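Local coordinates for histidinol-phosphatase (Listeria monocytogenes str. 4b H7858, PDB 3DCP), which probably hydrolyses histidinol phosphate to histidinol and phosphate, using a metal centre of the PHP type, at residues T7-C12 and P69-K74. Numbering follows the deposited sequence.
Sequences THTEFC and PYYFKK. With FE (Fe (III) ion), chain F.
The flat side chain of Phe11 lies against helix 68-81, with one face covered by Tyr71, whose CA sits over it 3.9 Å from the ring centroid, a CH-pi contact made by the backbone itself. The Tyr71 ring turns its edge to the Phe11 face, a T-shaped pair with planes at 77°, its CD1 lying 4.0 Å from Phe11 CD2. Thr9 OG1 lies near the plane of both rings, at their edges. Tyr70 CB and Lys74 CB add aliphatic contacts at the outer end of Phe11, whose flat apolar ring can lie against them without needing a polar partner. The Tyr71 side chain runs inward because chi1 (167°) swings CG away from the backbone N, and its hydroxyl bonds to Gly91 O and the backbone N of Glu39. Beyond the rim of Phe11, Glu10 OE2 meets Lys74 NZ at 3.5 Å, a long salt bridge; Asp19 shares the ammonium group, and Glu10 OE1 accepts from Val20 N. The lysine chain kinks twice, bringing CE as well as NZ to Glu10 OE2.

Thr9 OG1 accepts from Phe11 N (3.0 Å, 158°), an ST turn inside the type I beta turn Thr9-Cys12. Just before it, His8 NE2 binds iron (III) with His6, Glu93 and Asp258, while the Glu39 carboxylate holds His8 ND1. The contact joins a peripheral helix to the end of strand 3-7 and its following loop, where the His-x-His pair is characteristic of PHP-domain metal sites.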
ATOM      1  N   THR A   7       8.649   2.144   0.655  1.00 18.69           N
ATOM      2  CA  THR A   7       9.579   1.758  -0.405  1.00 19.68           C
ATOM      3  C   THR A   7       9.777   0.246  -0.453  1.00 19.99           C
ATOM      4  O   THR A   7       9.534  -0.460   0.526  1.00 19.96           O
ATOM      5  CB  THR A   7      10.953   2.411  -0.225  1.00 19.49           C
ATOM      6  OG1 THR A   7      11.619   1.811   0.892  1.00 19.21           O
ATOM      7  CG2 THR A   7      10.802   3.921   0.007  1.00 17.78           C
ATOM      8  N   HIS A   8      10.233  -0.245  -1.598  1.00 20.50           N
ATOM      9  CA  HIS A   8      10.441  -1.671  -1.783  1.00 21.17           C
ATOM     10  C   HIS A   8      11.882  -2.012  -2.150  1.00 21.62           C
ATOM     11  O   HIS A   8      12.714  -1.120  -2.309  1.00 20.75           O
ATOM     12  CB  HIS A   8       9.443  -2.192  -2.815  1.00 20.98           C
ATOM     13  CG  HIS A   8       8.032  -2.176  -2.318  1.00 22.64           C
ATOM     14  ND1 HIS A   8       7.508  -3.186  -1.537  1.00 21.49           N
ATOM     15  CD2 HIS A   8       7.060  -1.240  -2.424  1.00 23.08           C
ATOM     16  CE1 HIS A   8       6.271  -2.874  -1.189  1.00 20.90           C
ATOM     17  NE2 HIS A   8       5.976  -1.698  -1.715  1.00 22.21           N
ATOM     18  N   THR A   9      12.173  -3.306  -2.279  1.00 22.45           N
ATOM     19  CA  THR A   9      13.537  -3.758  -2.531  1.00 23.50           C
ATOM     20  C   THR A   9      13.660  -4.842  -3.591  1.00 24.81           C
ATOM     21  O   THR A   9      12.691  -5.194  -4.265  1.00 25.56           O
ATOM     22  CB  THR A   9      14.161  -4.330  -1.242  1.00 23.68           C
ATOM     23  OG1 THR A   9      13.537  -5.586  -0.932  1.00 23.01           O
ATOM     24  CG2 THR A   9      13.951  -3.373  -0.076  1.00 22.69           C
ATOM     25  N   GLU A  10      14.868  -5.390  -3.706  1.00 25.86           N
ATOM     26  CA  GLU A  10      15.148  -6.459  -4.653  1.00 26.95           C
ATOM     27  C   GLU A  10      14.432  -7.745  -4.230  1.00 27.63           C
ATOM     28  O   GLU A  10      14.378  -8.715  -4.990  1.00 27.20           O
ATOM     29  CB  GLU A  10      16.660  -6.712  -4.752  1.00 26.58           C
ATOM     30  CG  GLU A  10      17.322  -7.236  -3.469  1.00 28.00           C
ATOM     31  CD  GLU A  10      17.767  -6.132  -2.509  1.00 27.24           C
ATOM     32  OE1 GLU A  10      17.336  -4.969  -2.670  1.00 27.48           O
ATOM     33  OE2 GLU A  10      18.551  -6.438  -1.584  1.00 28.62           O
ATOM     34  N   PHE A  11      13.892  -7.748  -3.015  1.00 28.15           N
ATOM     35  CA  PHE A  11      13.172  -8.907  -2.495  1.00 29.40           C
ATOM     36  C   PHE A  11      11.728  -8.928  -2.996  1.00 30.59           C
ATOM     37  O   PHE A  11      10.947  -9.800  -2.620  1.00 31.46           O
ATOM     38  CB  PHE A  11      13.200  -8.900  -0.963  1.00 29.24           C
ATOM     39  CG  PHE A  11      14.475  -9.440  -0.381  1.00 30.30           C
ATOM     40  CD1 PHE A  11      14.622 -10.804  -0.142  1.00 31.04           C
ATOM     41  CD2 PHE A  11      15.533  -8.590  -0.078  1.00 30.49           C
ATOM     42  CE1 PHE A  11      15.801 -11.312   0.388  1.00 31.64           C
ATOM     43  CE2 PHE A  11      16.721  -9.087   0.455  1.00 30.53           C
ATOM     44  CZ  PHE A  11      16.854 -10.450   0.689  1.00 31.61           C
ATOM     45  N   CYS A  12      11.381  -7.960  -3.841  1.00 30.83           N
ATOM     46  CA  CYS A  12      10.042  -7.877  -4.416  1.00 30.91           C
ATOM     47  C   CYS A  12      10.068  -8.528  -5.794  1.00 30.93           C
ATOM     48  O   CYS A  12      10.727  -8.043  -6.708  1.00 30.92           O
ATOM     49  CB  CYS A  12       9.598  -6.420  -4.537  1.00 30.77           C
ATOM     50  SG  CYS A  12       7.979  -6.236  -5.316  1.00 30.86           S
ATOM     51  N   PRO A  69      14.496 -14.461   6.658  1.00 28.50           N
ATOM     52  CA  PRO A  69      15.776 -14.302   7.359  1.00 28.02           C
ATOM     53  C   PRO A  69      16.767 -13.454   6.569  1.00 27.51           C
ATOM     54  O   PRO A  69      17.452 -12.602   7.131  1.00 26.50           O
ATOM     55  CB  PRO A  69      16.249 -15.742   7.533  1.00 28.06           C
ATOM     56  CG  PRO A  69      14.952 -16.488   7.693  1.00 28.33           C
ATOM     57  CD  PRO A  69      14.130 -15.885   6.570  1.00 28.58           C
ATOM     58  N   TYR A  70      16.812 -13.679   5.262  1.00 27.64           N
ATOM     59  CA  TYR A  70      17.705 -12.950   4.366  1.00 28.69           C
ATOM     60  C   TYR A  70      17.272 -11.493   4.196  1.00 27.60           C
ATOM     61  O   TYR A  70      18.114 -10.594   4.125  1.00 27.78           O
ATOM     62  CB  TYR A  70      17.742 -13.657   3.014  1.00 30.11           C
ATOM     63  CG  TYR A  70      18.233 -15.084   3.130  1.00 35.37           C
ATOM     64  CD1 TYR A  70      19.598 -15.370   3.180  1.00 39.91           C
ATOM     65  CD2 TYR A  70      17.332 -16.144   3.250  1.00 39.86           C
ATOM     66  CE1 TYR A  70      20.055 -16.676   3.348  1.00 44.06           C
ATOM     67  CE2 TYR A  70      17.777 -17.451   3.420  1.00 43.29           C
ATOM     68  CZ  TYR A  70      19.137 -17.711   3.468  1.00 45.69           C
ATOM     69  OH  TYR A  70      19.577 -19.007   3.642  1.00 48.83           O
ATOM     70  N   TYR A  71      15.963 -11.265   4.136  1.00 26.10           N
ATOM     71  CA  TYR A  71      15.432  -9.909   4.006  1.00 24.77           C
ATOM     72  C   TYR A  71      15.877  -9.054   5.184  1.00 23.68           C
ATOM     73  O   TYR A  71      16.464  -7.991   4.999  1.00 23.14           O
ATOM     74  CB  TYR A  71      13.901  -9.932   3.947  1.00 24.53           C
ATOM     75  CG  TYR A  71      13.241  -8.572   4.118  1.00 25.13           C
ATOM     76  CD1 TYR A  71      13.410  -7.563   3.166  1.00 24.00           C
ATOM     77  CD2 TYR A  71      12.417  -8.310   5.217  1.00 25.47           C
ATOM     78  CE1 TYR A  71      12.770  -6.332   3.299  1.00 23.82           C
ATOM     79  CE2 TYR A  71      11.773  -7.084   5.362  1.00 24.29           C
ATOM     80  CZ  TYR A  71      11.950  -6.099   4.397  1.00 23.10           C
ATOM     81  OH  TYR A  71      11.286  -4.898   4.513  1.00 18.56           O
ATOM     82  N   PHE A  72      15.596  -9.520   6.395  1.00 23.15           N
ATOM     83  CA  PHE A  72      15.978  -8.771   7.584  1.00 23.21           C
ATOM     84  C   PHE A  72      17.485  -8.569   7.664  1.00 23.50           C
ATOM     85  O   PHE A  72      17.954  -7.488   8.003  1.00 25.00           O
ATOM     86  CB  PHE A  72      15.472  -9.467   8.852  1.00 22.76           C
ATOM     87  CG  PHE A  72      14.017  -9.230   9.125  1.00 22.66           C
ATOM     88  CD1 PHE A  72      13.536  -7.943   9.313  1.00 22.22           C
ATOM     89  CD2 PHE A  72      13.127 -10.291   9.182  1.00 21.08           C
ATOM     90  CE1 PHE A  72      12.186  -7.715   9.563  1.00 22.23           C
ATOM     91  CE2 PHE A  72      11.773 -10.074   9.431  1.00 21.09           C
ATOM     92  CZ  PHE A  72      11.304  -8.787   9.621  1.00 23.10           C
ATOM     93  N   LYS A  73      18.250  -9.607   7.348  1.00 24.15           N
ATOM     94  CA  LYS A  73      19.697  -9.477   7.398  1.00 24.59           C
ATOM     95  C   LYS A  73      20.173  -8.334   6.500  1.00 23.91           C
ATOM     96  O   LYS A  73      20.903  -7.447   6.948  1.00 24.00           O
ATOM     97  CB  LYS A  73      20.363 -10.783   6.967  1.00 24.50           C
ATOM     98  CG  LYS A  73      21.881 -10.733   6.989  1.00 27.22           C
ATOM     99  CD  LYS A  73      22.492 -12.010   6.431  1.00 31.62           C
ATOM    100  CE  LYS A  73      24.013 -11.897   6.373  1.00 32.63           C
ATOM    101  NZ  LYS A  73      24.645 -13.019   5.631  1.00 34.21           N
ATOM    102  N   LYS A  74      19.752  -8.358   5.236  1.00 24.19           N
ATOM    103  CA  LYS A  74      20.150  -7.335   4.271  1.00 23.56           C
ATOM    104  C   LYS A  74      19.727  -5.933   4.706  1.00 23.57           C
ATOM    105  O   LYS A  74      20.544  -5.015   4.730  1.00 22.65           O
ATOM    106  CB  LYS A  74      19.552  -7.648   2.897  1.00 24.16           C
ATOM    107  CG  LYS A  74      19.842  -6.606   1.808  1.00 26.10           C
ATOM    108  CD  LYS A  74      21.321  -6.581   1.436  1.00 30.84           C
ATOM    109  CE  LYS A  74      21.546  -6.060   0.021  1.00 33.83           C
ATOM    110  NZ  LYS A  74      21.184  -4.638  -0.146  1.00 37.25           N
TER
HETATM  111 FE    FE F 311       3.892  -0.851  -1.893  1.00 22.43          FE